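Local coordinates for DUF2235 domain-containing protein (Pseudomonas aeruginosa, PDB 4O5P), which probably hydrolyses membrane phospholipids as a type VI secretion effector of the Tle1 family, with a catalytic domain of the alpha/beta-hydrolase clan, at residues 98-103 with 435-440; 412-415 with 420-423; 601-606 with 698-703; 635-640 with 649-654; 770-775 with 783-788. All coordinates share one frame; numbering follows the deposited sequence.

Contact 1 of 5, residues 98-103 with 435-440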
# COMPACT_ATOMS: atom_id res chain seq x y z
N ALA A 98 -11.63 8.10 -14.55
CA ALA A 98 -13.09 8.12 -14.68
C ALA A 98 -13.78 9.08 -13.73
O ALA A 98 -15.02 9.15 -13.68
CB ALA A 98 -13.65 6.71 -14.48
N SER A 99 -12.99 9.81 -12.95
CA SER A 99 -13.54 10.82 -12.04
C SER A 99 -13.64 12.20 -12.71
O SER A 99 -12.82 12.56 -13.55
CB SER A 99 -12.71 10.91 -10.75
OG SER A 99 -12.98 9.82 -9.87
N ILE A 100 -14.66 12.95 -12.33
CA ILE A 100 -14.86 14.30 -12.83
C ILE A 100 -14.00 15.27 -12.01
O ILE A 100 -13.78 15.05 -10.82
CB ILE A 100 -16.36 14.67 -12.70
CG1 ILE A 100 -17.20 13.68 -13.52
CG2 ILE A 100 -16.63 16.11 -13.12
CD1 ILE A 100 -18.67 13.64 -13.11
N GLY A 101 -13.48 16.32 -12.65
CA GLY A 101 -12.71 17.33 -11.93
C GLY A 101 -11.52 17.85 -12.70
O GLY A 101 -10.56 18.37 -12.13
N SER A 102 -11.58 17.73 -14.02
CA SER A 102 -10.48 18.17 -14.87
C SER A 102 -10.87 19.45 -15.60
O SER A 102 -11.93 19.52 -16.22
CB SER A 102 -10.11 17.08 -15.87
OG SER A 102 -8.98 17.45 -16.65
N GLY A 103 -10.02 20.47 -15.49
CA GLY A 103 -10.23 21.72 -16.19
C GLY A 103 -10.75 22.89 -15.36
O GLY A 103 -11.45 22.69 -14.36
N GLU A 435 -21.10 16.44 -21.32
CA GLU A 435 -20.09 15.59 -21.94
C GLU A 435 -18.98 15.25 -20.93
O GLU A 435 -18.34 14.21 -21.02
CB GLU A 435 -19.51 16.26 -23.18
CG GLU A 435 -20.55 16.61 -24.25
CD GLU A 435 -19.96 17.31 -25.48
OE1 GLU A 435 -18.72 17.22 -25.69
OE2 GLU A 435 -20.74 17.95 -26.24
N TRP A 436 -18.78 16.15 -19.97
CA TRP A 436 -17.84 15.93 -18.88
C TRP A 436 -18.35 14.85 -17.91
O TRP A 436 -17.61 14.40 -17.04
CB TRP A 436 -17.59 17.24 -18.13
CG TRP A 436 -18.85 18.00 -17.85
CD1 TRP A 436 -19.52 18.82 -18.70
CD2 TRP A 436 -19.60 18.00 -16.62
NE1 TRP A 436 -20.64 19.34 -18.08
CE2 TRP A 436 -20.71 18.84 -16.80
CE3 TRP A 436 -19.44 17.36 -15.38
CZ2 TRP A 436 -21.66 19.08 -15.80
CZ3 TRP A 436 -20.38 17.60 -14.38
CH2 TRP A 436 -21.47 18.45 -14.60
N ARG A 437 -19.62 14.47 -18.05
CA ARG A 437 -20.19 13.42 -17.21
C ARG A 437 -20.04 12.03 -17.83
O ARG A 437 -20.34 11.02 -17.20
CB ARG A 437 -21.66 13.70 -16.91
CG ARG A 437 -21.88 14.67 -15.75
CD ARG A 437 -23.26 14.49 -15.09
NE ARG A 437 -23.44 15.30 -13.89
CZ ARG A 437 -22.96 14.97 -12.69
NH1 ARG A 437 -22.26 13.86 -12.53
NH2 ARG A 437 -23.17 15.76 -11.64
N VAL A 438 -19.56 12.00 -19.07
CA VAL A 438 -19.49 10.76 -19.85
C VAL A 438 -18.05 10.32 -20.15
O VAL A 438 -17.22 11.14 -20.54
CB VAL A 438 -20.28 10.93 -21.18
CG1 VAL A 438 -20.08 9.72 -22.09
CG2 VAL A 438 -21.76 11.15 -20.89
N MSE A 439 -17.77 9.04 -19.96
CA MSE A 439 -16.47 8.47 -20.33
C MSE A 439 -16.20 8.53 -21.84
O MSE A 439 -17.07 8.23 -22.65
CB MSE A 439 -16.39 7.00 -19.89
CG MSE A 439 -16.49 6.75 -18.39
SE MSE A 439 -16.63 4.81 -18.10
CE MSE A 439 -16.62 4.83 -16.13
N VAL A 440 -14.98 8.92 -22.21
CA VAL A 440 -14.52 8.78 -23.59
C VAL A 440 -14.09 7.31 -23.79
O VAL A 440 -13.86 6.60 -22.81
CB VAL A 440 -13.36 9.77 -23.89
CG1 VAL A 440 -13.83 11.21 -23.74
CG2 VAL A 440 -12.17 9.51 -22.98

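Contact 2 of 5, residues 412-415 with 420-423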
# COMPACT_ATOMS: atom_id res chain seq x y z
N ALA A 412 -18.84 0.82 -8.39
CA ALA A 412 -20.27 0.80 -8.10
C ALA A 412 -20.47 1.37 -6.71
O ALA A 412 -21.37 2.21 -6.49
CB ALA A 412 -20.84 -0.61 -8.21
N GLU A 413 -19.59 0.97 -5.79
CA GLU A 413 -19.74 1.39 -4.40
C GLU A 413 -19.62 2.89 -4.37
O GLU A 413 -20.46 3.58 -3.78
CB GLU A 413 -18.67 0.75 -3.50
CG GLU A 413 -18.77 -0.78 -3.38
CD GLU A 413 -19.81 -1.19 -2.37
OE1 GLU A 413 -19.88 -2.41 -2.08
OE2 GLU A 413 -20.53 -0.30 -1.84
N ALA A 414 -18.62 3.40 -5.09
CA ALA A 414 -18.33 4.82 -5.03
C ALA A 414 -19.50 5.55 -5.68
O ALA A 414 -19.96 6.58 -5.17
CB ALA A 414 -17.03 5.12 -5.75
N PHE A 415 -20.03 4.98 -6.76
CA PHE A 415 -21.11 5.64 -7.46
C PHE A 415 -22.33 5.71 -6.54
O PHE A 415 -23.06 6.72 -6.51
CB PHE A 415 -21.43 4.92 -8.78
CG PHE A 415 -22.20 5.75 -9.76
CD1 PHE A 415 -21.53 6.57 -10.67
CD2 PHE A 415 -23.59 5.74 -9.77
CE1 PHE A 415 -22.23 7.34 -11.58
CE2 PHE A 415 -24.30 6.52 -10.67
CZ PHE A 415 -23.62 7.33 -11.58
N PRO A 420 -18.29 11.69 -7.80
CA PRO A 420 -18.38 12.37 -9.10
C PRO A 420 -17.71 11.54 -10.17
O PRO A 420 -16.59 11.85 -10.58
CB PRO A 420 -17.59 13.67 -8.87
CG PRO A 420 -17.52 13.84 -7.38
CD PRO A 420 -17.40 12.42 -6.88
N LEU A 421 -18.41 10.49 -10.62
CA LEU A 421 -17.83 9.55 -11.58
C LEU A 421 -18.45 9.66 -12.97
O LEU A 421 -19.66 9.85 -13.11
CB LEU A 421 -17.98 8.11 -11.05
CG LEU A 421 -17.03 7.71 -9.93
CD1 LEU A 421 -17.38 6.34 -9.34
CD2 LEU A 421 -15.58 7.73 -10.46
N GLN A 422 -17.62 9.54 -14.00
CA GLN A 422 -18.14 9.48 -15.36
C GLN A 422 -18.90 8.17 -15.54
O GLN A 422 -18.64 7.19 -14.83
CB GLN A 422 -17.00 9.58 -16.37
CG GLN A 422 -16.07 10.79 -16.17
CD GLN A 422 -14.74 10.62 -16.87
OE1 GLN A 422 -14.60 9.77 -17.74
NE2 GLN A 422 -13.75 11.42 -16.47
N VAL A 423 -19.85 8.15 -16.47
CA VAL A 423 -20.49 6.89 -16.85
C VAL A 423 -20.19 6.63 -18.31
O VAL A 423 -19.73 7.53 -19.01
CB VAL A 423 -22.02 6.94 -16.65
CG1 VAL A 423 -22.36 7.38 -15.24
CG2 VAL A 423 -22.66 7.87 -17.68

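Contact 3 of 5, residues 601-606 with 698-703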
# COMPACT_ATOMS: atom_id res chain seq x y z
N GLY A 601 21.00 -10.11 9.14
CA GLY A 601 20.46 -9.02 8.35
C GLY A 601 20.87 -7.66 8.86
O GLY A 601 21.19 -7.50 10.03
N VAL A 602 20.88 -6.67 7.98
CA VAL A 602 21.15 -5.31 8.40
C VAL A 602 19.83 -4.58 8.46
O VAL A 602 19.08 -4.59 7.48
CB VAL A 602 22.12 -4.59 7.42
CG1 VAL A 602 22.37 -3.17 7.87
CG2 VAL A 602 23.44 -5.34 7.32
N ILE A 603 19.53 -3.96 9.60
CA ILE A 603 18.32 -3.13 9.71
C ILE A 603 18.68 -1.66 9.56
O ILE A 603 19.54 -1.13 10.29
CB ILE A 603 17.56 -3.36 11.03
CG1 ILE A 603 17.00 -4.79 11.08
CG2 ILE A 603 16.41 -2.36 11.15
CD1 ILE A 603 16.53 -5.21 12.45
N ASP A 604 18.03 -1.00 8.59
CA ASP A 604 18.30 0.41 8.32
C ASP A 604 17.26 1.25 9.04
O ASP A 604 16.14 1.43 8.55
CB ASP A 604 18.29 0.67 6.82
CG ASP A 604 18.48 2.14 6.48
OD1 ASP A 604 18.85 2.93 7.37
OD2 ASP A 604 18.25 2.49 5.30
N LEU A 605 17.63 1.77 10.20
CA LEU A 605 16.69 2.49 11.04
C LEU A 605 16.30 3.87 10.50
O LEU A 605 15.47 4.56 11.09
CB LEU A 605 17.22 2.57 12.47
CG LEU A 605 17.31 1.12 12.97
CD1 LEU A 605 18.71 0.70 13.38
CD2 LEU A 605 16.28 0.84 14.06
N LEU A 606 16.90 4.25 9.36
CA LEU A 606 16.55 5.50 8.68
C LEU A 606 15.27 5.35 7.86
O LEU A 606 14.62 6.35 7.52
CB LEU A 606 17.71 5.97 7.79
CG LEU A 606 19.01 6.43 8.48
CD1 LEU A 606 19.99 7.02 7.48
CD2 LEU A 606 18.73 7.43 9.60
N SER A 698 7.32 -10.67 17.62
CA SER A 698 8.24 -10.14 18.61
C SER A 698 8.84 -8.90 18.00
O SER A 698 9.30 -8.94 16.86
CB SER A 698 9.35 -11.16 18.89
OG SER A 698 10.40 -10.60 19.65
N VAL A 699 8.87 -7.80 18.75
CA VAL A 699 9.42 -6.56 18.18
C VAL A 699 10.93 -6.67 18.14
O VAL A 699 11.57 -6.88 19.17
CB VAL A 699 9.01 -5.31 18.97
CG1 VAL A 699 9.65 -4.08 18.35
CG2 VAL A 699 7.49 -5.16 19.02
N LEU A 700 11.50 -6.52 16.95
CA LEU A 700 12.95 -6.59 16.80
C LEU A 700 13.50 -5.17 16.82
O LEU A 700 14.56 -4.90 17.40
CB LEU A 700 13.30 -7.26 15.47
CG LEU A 700 14.75 -7.64 15.19
CD1 LEU A 700 15.27 -8.61 16.26
CD2 LEU A 700 14.84 -8.26 13.80
N ALA A 701 12.77 -4.27 16.17
CA ALA A 701 13.18 -2.88 16.09
C ALA A 701 11.97 -1.96 15.92
O ALA A 701 11.04 -2.28 15.18
CB ALA A 701 14.16 -2.68 14.95
N THR A 702 11.98 -0.83 16.61
CA THR A 702 10.88 0.12 16.51
C THR A 702 11.34 1.44 17.12
O THR A 702 12.31 1.46 17.90
CB THR A 702 9.63 -0.37 17.26
OG1 THR A 702 8.52 0.47 16.93
CG2 THR A 702 9.84 -0.36 18.75
N ALA A 703 10.67 2.52 16.73
CA ALA A 703 10.98 3.86 17.22
C ALA A 703 12.46 4.20 17.02
O ALA A 703 13.04 4.94 17.80
CB ALA A 703 10.60 3.98 18.68

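Contact 4 of 5, residues 635-640 with 649-654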
# COMPACT_ATOMS: atom_id res chain seq x y z
N HIS A 635 -6.58 -33.07 -3.81
CA HIS A 635 -7.36 -34.25 -4.23
C HIS A 635 -8.81 -34.00 -4.65
O HIS A 635 -9.46 -34.89 -5.21
CB HIS A 635 -7.29 -35.36 -3.18
CG HIS A 635 -5.90 -35.88 -2.99
ND1 HIS A 635 -5.21 -36.53 -3.99
CD2 HIS A 635 -5.07 -35.83 -1.92
CE1 HIS A 635 -4.01 -36.87 -3.54
NE2 HIS A 635 -3.89 -36.44 -2.30
N GLN A 636 -9.33 -32.80 -4.41
CA GLN A 636 -10.65 -32.44 -4.90
C GLN A 636 -10.53 -31.53 -6.10
O GLN A 636 -11.49 -31.33 -6.84
CB GLN A 636 -11.47 -31.80 -3.79
CG GLN A 636 -12.36 -32.83 -3.09
CD GLN A 636 -12.45 -32.61 -1.60
OE1 GLN A 636 -12.14 -31.53 -1.10
NE2 GLN A 636 -12.90 -33.64 -0.88
N LEU A 637 -9.33 -30.99 -6.31
CA LEU A 637 -9.06 -30.10 -7.43
C LEU A 637 -8.75 -30.89 -8.71
O LEU A 637 -9.25 -30.58 -9.80
CB LEU A 637 -7.89 -29.18 -7.07
CG LEU A 637 -7.92 -27.77 -7.67
CD1 LEU A 637 -9.31 -27.18 -7.55
CD2 LEU A 637 -6.92 -26.85 -6.99
N PHE A 638 -7.91 -31.91 -8.56
CA PHE A 638 -7.43 -32.72 -9.66
C PHE A 638 -7.79 -34.18 -9.38
O PHE A 638 -7.73 -34.63 -8.24
CB PHE A 638 -5.90 -32.58 -9.84
CG PHE A 638 -5.45 -31.16 -10.11
CD1 PHE A 638 -5.18 -30.29 -9.06
CD2 PHE A 638 -5.31 -30.70 -11.41
CE1 PHE A 638 -4.78 -28.99 -9.31
CE2 PHE A 638 -4.92 -29.41 -11.66
CZ PHE A 638 -4.65 -28.55 -10.61
N SER A 639 -8.17 -34.93 -10.42
CA SER A 639 -8.44 -36.35 -10.24
C SER A 639 -7.11 -37.09 -10.27
O SER A 639 -6.92 -38.09 -9.57
CB SER A 639 -9.37 -36.88 -11.33
OG SER A 639 -9.00 -36.37 -12.60
N ALA A 640 -6.18 -36.57 -11.07
CA ALA A 640 -4.83 -37.11 -11.18
C ALA A 640 -3.95 -35.98 -11.68
O ALA A 640 -4.47 -34.90 -11.99
CB ALA A 640 -4.82 -38.29 -12.16
N GLU A 649 -13.16 -26.81 -13.58
CA GLU A 649 -12.38 -26.31 -14.71
C GLU A 649 -12.23 -24.81 -14.66
O GLU A 649 -11.13 -24.27 -14.85
CB GLU A 649 -13.06 -26.70 -16.04
CG GLU A 649 -13.05 -28.19 -16.33
CD GLU A 649 -14.13 -28.94 -15.55
OE1 GLU A 649 -15.17 -28.33 -15.20
OE2 GLU A 649 -13.92 -30.14 -15.28
N LYS A 650 -13.34 -24.12 -14.41
CA LYS A 650 -13.33 -22.67 -14.43
C LYS A 650 -12.43 -22.13 -13.31
O LYS A 650 -11.71 -21.15 -13.52
CB LYS A 650 -14.76 -22.13 -14.37
CG LYS A 650 -15.49 -22.20 -15.72
CD LYS A 650 -14.65 -21.55 -16.83
CE LYS A 650 -15.46 -21.31 -18.13
NZ LYS A 650 -14.65 -20.60 -19.18
N LEU A 651 -12.44 -22.80 -12.16
CA LEU A 651 -11.59 -22.42 -11.02
C LEU A 651 -10.09 -22.58 -11.33
O LEU A 651 -9.30 -21.62 -11.19
CB LEU A 651 -11.99 -23.24 -9.79
CG LEU A 651 -11.24 -22.92 -8.50
CD1 LEU A 651 -11.46 -21.45 -8.09
CD2 LEU A 651 -11.67 -23.87 -7.38
N VAL A 652 -9.72 -23.79 -11.76
CA VAL A 652 -8.34 -24.06 -12.17
C VAL A 652 -7.88 -23.07 -13.27
O VAL A 652 -6.76 -22.57 -13.22
CB VAL A 652 -8.10 -25.53 -12.60
CG1 VAL A 652 -6.66 -25.73 -13.08
CG2 VAL A 652 -8.37 -26.48 -11.44
N ALA A 653 -8.75 -22.78 -14.23
CA ALA A 653 -8.42 -21.82 -15.29
C ALA A 653 -8.24 -20.40 -14.75
O ALA A 653 -7.41 -19.64 -15.27
CB ALA A 653 -9.47 -21.84 -16.39
N LEU A 654 -9.00 -20.03 -13.73
CA LEU A 654 -8.78 -18.73 -13.08
C LEU A 654 -7.37 -18.66 -12.50
O LEU A 654 -6.67 -17.67 -12.69
CB LEU A 654 -9.79 -18.49 -11.97
CG LEU A 654 -9.71 -17.10 -11.32
CD1 LEU A 654 -10.40 -16.06 -12.20
CD2 LEU A 654 -10.33 -17.11 -9.92

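Contact 5 of 5, residues 770-775 with 783-788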
# COMPACT_ATOMS: atom_id res chain seq x y z
N ASP A 770 12.95 -8.91 28.11
CA ASP A 770 12.27 -10.11 27.63
C ASP A 770 10.76 -9.85 27.48
O ASP A 770 10.11 -10.41 26.58
CB ASP A 770 12.47 -11.28 28.59
CG ASP A 770 13.90 -11.78 28.62
OD1 ASP A 770 14.75 -11.31 27.82
OD2 ASP A 770 14.17 -12.69 29.44
N ASN A 771 10.19 -9.03 28.35
CA ASN A 771 8.77 -8.74 28.26
C ASN A 771 8.48 -7.89 27.03
O ASN A 771 7.49 -8.11 26.33
CB ASN A 771 8.23 -8.06 29.51
CG ASN A 771 6.83 -7.52 29.31
OD1 ASN A 771 6.61 -6.31 29.25
ND2 ASN A 771 5.86 -8.43 29.17
N LEU A 772 9.36 -6.92 26.78
CA LEU A 772 9.18 -6.07 25.61
C LEU A 772 9.25 -6.88 24.32
O LEU A 772 8.54 -6.59 23.36
CB LEU A 772 10.22 -4.96 25.59
CG LEU A 772 10.11 -3.94 26.73
CD1 LEU A 772 11.30 -2.99 26.68
CD2 LEU A 772 8.80 -3.16 26.65
N ARG A 773 10.09 -7.92 24.33
CA ARG A 773 10.33 -8.77 23.16
C ARG A 773 9.35 -9.94 23.03
O ARG A 773 9.45 -10.74 22.10
CB ARG A 773 11.75 -9.34 23.21
CG ARG A 773 12.86 -8.33 22.93
CD ARG A 773 13.94 -8.94 22.04
NE ARG A 773 14.79 -9.86 22.78
CZ ARG A 773 15.11 -11.08 22.38
NH1 ARG A 773 14.66 -11.56 21.23
NH2 ARG A 773 15.89 -11.83 23.14
N ALA A 774 8.43 -10.06 23.98
CA ALA A 774 7.54 -11.22 24.05
C ALA A 774 6.74 -11.40 22.77
O ALA A 774 6.26 -10.42 22.19
CB ALA A 774 6.59 -11.10 25.25
N PHE A 775 6.59 -12.64 22.34
CA PHE A 775 5.73 -12.95 21.21
C PHE A 775 4.26 -12.77 21.60
O PHE A 775 3.75 -13.49 22.46
CB PHE A 775 5.96 -14.39 20.74
CG PHE A 775 7.22 -14.59 19.96
CD1 PHE A 775 7.33 -14.11 18.65
CD2 PHE A 775 8.29 -15.27 20.51
CE1 PHE A 775 8.49 -14.30 17.93
CE2 PHE A 775 9.46 -15.46 19.79
CZ PHE A 775 9.56 -14.98 18.50
N VAL A 783 4.54 -2.13 20.60
CA VAL A 783 5.20 -1.06 19.86
C VAL A 783 4.99 0.25 20.63
O VAL A 783 5.95 1.01 20.85
CB VAL A 783 4.69 -0.94 18.40
CG1 VAL A 783 5.04 0.42 17.82
CG2 VAL A 783 5.26 -2.06 17.52
N GLU A 784 3.76 0.49 21.06
CA GLU A 784 3.45 1.68 21.88
C GLU A 784 4.29 1.68 23.16
O GLU A 784 4.92 2.69 23.49
CB GLU A 784 1.96 1.73 22.23
CG GLU A 784 1.40 3.12 22.53
CD GLU A 784 1.82 3.67 23.88
OE1 GLU A 784 1.68 4.91 24.11
OE2 GLU A 784 2.29 2.88 24.74
N GLN A 785 4.29 0.56 23.86
CA GLN A 785 5.00 0.45 25.14
C GLN A 785 6.49 0.73 25.00
O GLN A 785 7.11 1.40 25.84
CB GLN A 785 4.77 -0.94 25.76
CG GLN A 785 5.57 -1.18 27.04
CD GLN A 785 5.25 -2.50 27.70
OE1 GLN A 785 4.51 -3.32 27.15
NE2 GLN A 785 5.81 -2.71 28.88
N ILE A 786 7.08 0.23 23.91
CA ILE A 786 8.50 0.44 23.69
C ILE A 786 8.74 1.91 23.37
O ILE A 786 9.69 2.52 23.89
CB ILE A 786 9.03 -0.46 22.57
CG1 ILE A 786 8.91 -1.92 22.98
CG2 ILE A 786 10.47 -0.12 22.24
CD1 ILE A 786 9.10 -2.88 21.83
N GLY A 787 7.88 2.48 22.53
CA GLY A 787 8.03 3.87 22.14
C GLY A 787 7.96 4.83 23.32
O GLY A 787 8.49 5.94 23.26
N GLN A 788 7.33 4.38 24.41
CA GLN A 788 7.19 5.20 25.62
C GLN A 788 8.44 5.14 26.51
O GLN A 788 8.61 5.96 27.42
CB GLN A 788 5.97 4.75 26.43
CG GLN A 788 4.63 5.11 25.79
CD GLN A 788 4.45 6.60 25.64
OE1 GLN A 788 4.56 7.15 24.54
NE2 GLN A 788 4.20 7.28 26.75

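Contact 1 of 5, residues 98-103 with 435-440
Ile100 pushes its side chain into the bend of the chain at 435-440, and each of its branches meets something different. CG2 comes up to the six-membered part of the Trp436 indole at the rim, near the ring plane, 3.8 Å from CE3. On the other branch CG1 lies 3.6 Å from the carbonyl O of Trp436, and CD1 continues to Arg437, where it is 3.6 Å from NH1. With CG2 anti to the backbone N and CG1 beside it (chi1 -60°), the two branches part toward the indole and the arginine.

The arginine folds over the indole: its CG lies 3.5 Å above one face, offset toward the rim, and Trp436 CZ3 lies over one face of the guanidinium. Gln34 takes a hydrogen bond from Arg437 NH2. At the other end, the selenomethionine Met439 runs out extended and brings CE to 3.9 Å from Ala98 CB. Backbone 435-438 folds as a type I beta turn, closed by Val438 N to Glu435 O at 3.2 Å. This is loop-to-loop packing, mostly apolar, between the 98-103 connection and the loop into helix 441-445, with 420-423 bonded through its backbone to both (Gln422 with Ala98, Val423 with Arg437 and Met439).

Contact 2 of 5, residues 412-415 with 420-423
Leu421 is the bump that fills the shallow hollow between Ala414 and Phe415: its side chain points at the end of helix 403-416 and settles against the surface these two residues make. CD1 touches Ala414 CB at 3.8 Å and lies 3.9 Å from Phe415 N, so this branch sits beside the alanine methyl and close to the helix backbone.

Phe415 forms the neighbouring wall. Its CG is anti to the backbone N (chi1 -161°), which swings the ring out toward the returning chain, and the side chains of Phe415 and Leu421 run antiparallel, side by side. The chain leaves helix 403-416 and doubles back within a few residues, so 420-423 packs on the helix it has just left, beside the mainly parallel sheet of the alpha/beta-hydrolase fold. Leu421 CB meets the ring at its edge, near the plane, 3.9 Å from CD1. Val423 brings up its CG1 obliquely one atom further on, 3.7 Å from CE1 and 3.9 Å from CZ, and the two contacts thus follow one flank of the ring. The carbonyl O of Leu421 is 3.9 Å from Phe415 CE1.

Tyr234 of strand 225-236 touches both Ala414 and Leu421, placing their junction against that sheet. From helix 24-34, Leu27 packs on Phe415 and Val423, while Tyr411 of the helix itself reaches Leu421 and Val423 and hydrogen-bonds through its OH to the carbonyl O of Gln422.

Contact 3 of 5, residues 601-606 with 698-703
Ile603 CD1 and Leu700 CD2 meet at 3.7 Å, the closest approach between these two chain segments, with Leu700 CG only a little farther from the same methyl, at 4.1 Å. Ile603 also reaches Ala701, its CD1 standing 4.3 Å from CB. Leu605 adds a second touch on that small methyl, CD2 to CB at 4.2 Å, so Ala701 is met by two side chains from 601-606. The isoleucine chain is extended at its end (chi2 166°), carrying CD1 across to the leucine, which it meets at a slant.

Next come the backbones that aim these groups. Leu700 and Ala701 both face Val611 in a classic beta bulge, and this is what points two consecutive side chains at 601-606. Across from them, Asp604 OD1 takes the backbone N-H of Leu606 at 3.1 Å, meeting it from above the carboxylate plane; this Asx turn shapes the chain as it leaves strand 596-604. Leu718 of strand 715-723 touches both Ile603 and Leu700.

The two strands belong to separate antiparallel sheets, so the meeting is one of sheet faces through buried side chains. Methyl-to-methyl contacts of this kind imply hydrophobic burial and shape as what holds them.

Contact 4 of 5, residues 635-640 with 649-654
Val652 has CG1 anti to its backbone N (chi1 177°), and the valine's other methyl, CG2, is thereby left beside that N; the two branches divide the contact between Phe638 and Leu637. CG2 takes Leu637, 4.0 Å from CG and 4.1 Å from CD1, the two side chains crossing obliquely. CG1 comes to Phe638, 4.3 Å from CZ at the far end of the ring, at a slant to it. Phe638 has its CG beside the backbone N (chi1 -59°), a turn that brings the ring's end to the valine although the side chain does not set out toward it.

Leu637 reaches further, its CD1 meeting Leu651 CD2 at 4.1 Å. These two leucines cross at about a right angle, so the touch is confined to their branch ends. Leu637 is the last residue of helix 616-637, and Phe638 the first to leave helical geometry. Neighbouring elements close in from outside: helix 469-487 offers Ala482 to Leu637 and Arg487 to both Phe638 and Val652, while Val644 of strand 643-644 touches Phe638 and Val652.

All the touches are apolar and the four residues are buried. They join two consecutive helices linked by a short connection that holds strand 643-644, the end of helix 616-637 packing on the first turn of helix 649-657 within the C-terminal region.

Contact 5 of 5, residues 770-775 with 783-788
The apolar part rests on Leu772, whose CD2 lies 3.9 Å from Ile786 CG1. Ile786 has its CG1 beside the backbone N (chi1 -64°), an orientation that brings this branch up to the leucine, while its CD1 ends 4.1 Å from the carbonyl O of Leu772.

A mixed contact comes next, apolar against amide. The same Leu772 CD2 rests alongside the end of Gln785, 3.8 Å from CG and equally 3.8 Å from CD. Gln785 is stretched out fully, with CG anti to the backbone N (chi1 175°) and the rest of the chain extended, so that its length carries the amide past the leucine tip toward Asn771. The side chains of Asn771 and Gln785 cross at about a right angle.

Backbone bonds make up the third kind, and these stay inside each segment: Gly787 N to Val783 O at 3.0 Å within its helix, and Ala774 N to Asn771 O at 3.2 Å where helix 767-772 runs out. Ile786 also packs on Val699 and Thr702 of strand 697-702, which puts its helix over that sheet. Taken together, these are two short helices set at a steep angle and joined by the short link 773-778, the second lying on strand 697-702.

How the contacts relate
Contacts 1 and 2 form one neighbourhood, as do contacts 3 and 5, with contact 4 apart from both. In the first pair the centres are about 11 Å apart, and 420-423 packs on the helix end and probably hydrogen-bonds to both loops of contact 1. Contacts 3 and 5 share strand 697-702: one side meets 601-606, and Thr702 also touches helix 779-787, while Ser698 OG probably bonds Arg773 O. Contact 4 is nested along the chain inside contact 3, yet their centres are about 42 Å apart. Contacts 1 to 4 are buried, contact 5 only partly; side-chain meetings in 2, 3 and 4 are apolar, while 1 and 5 add polar side chains.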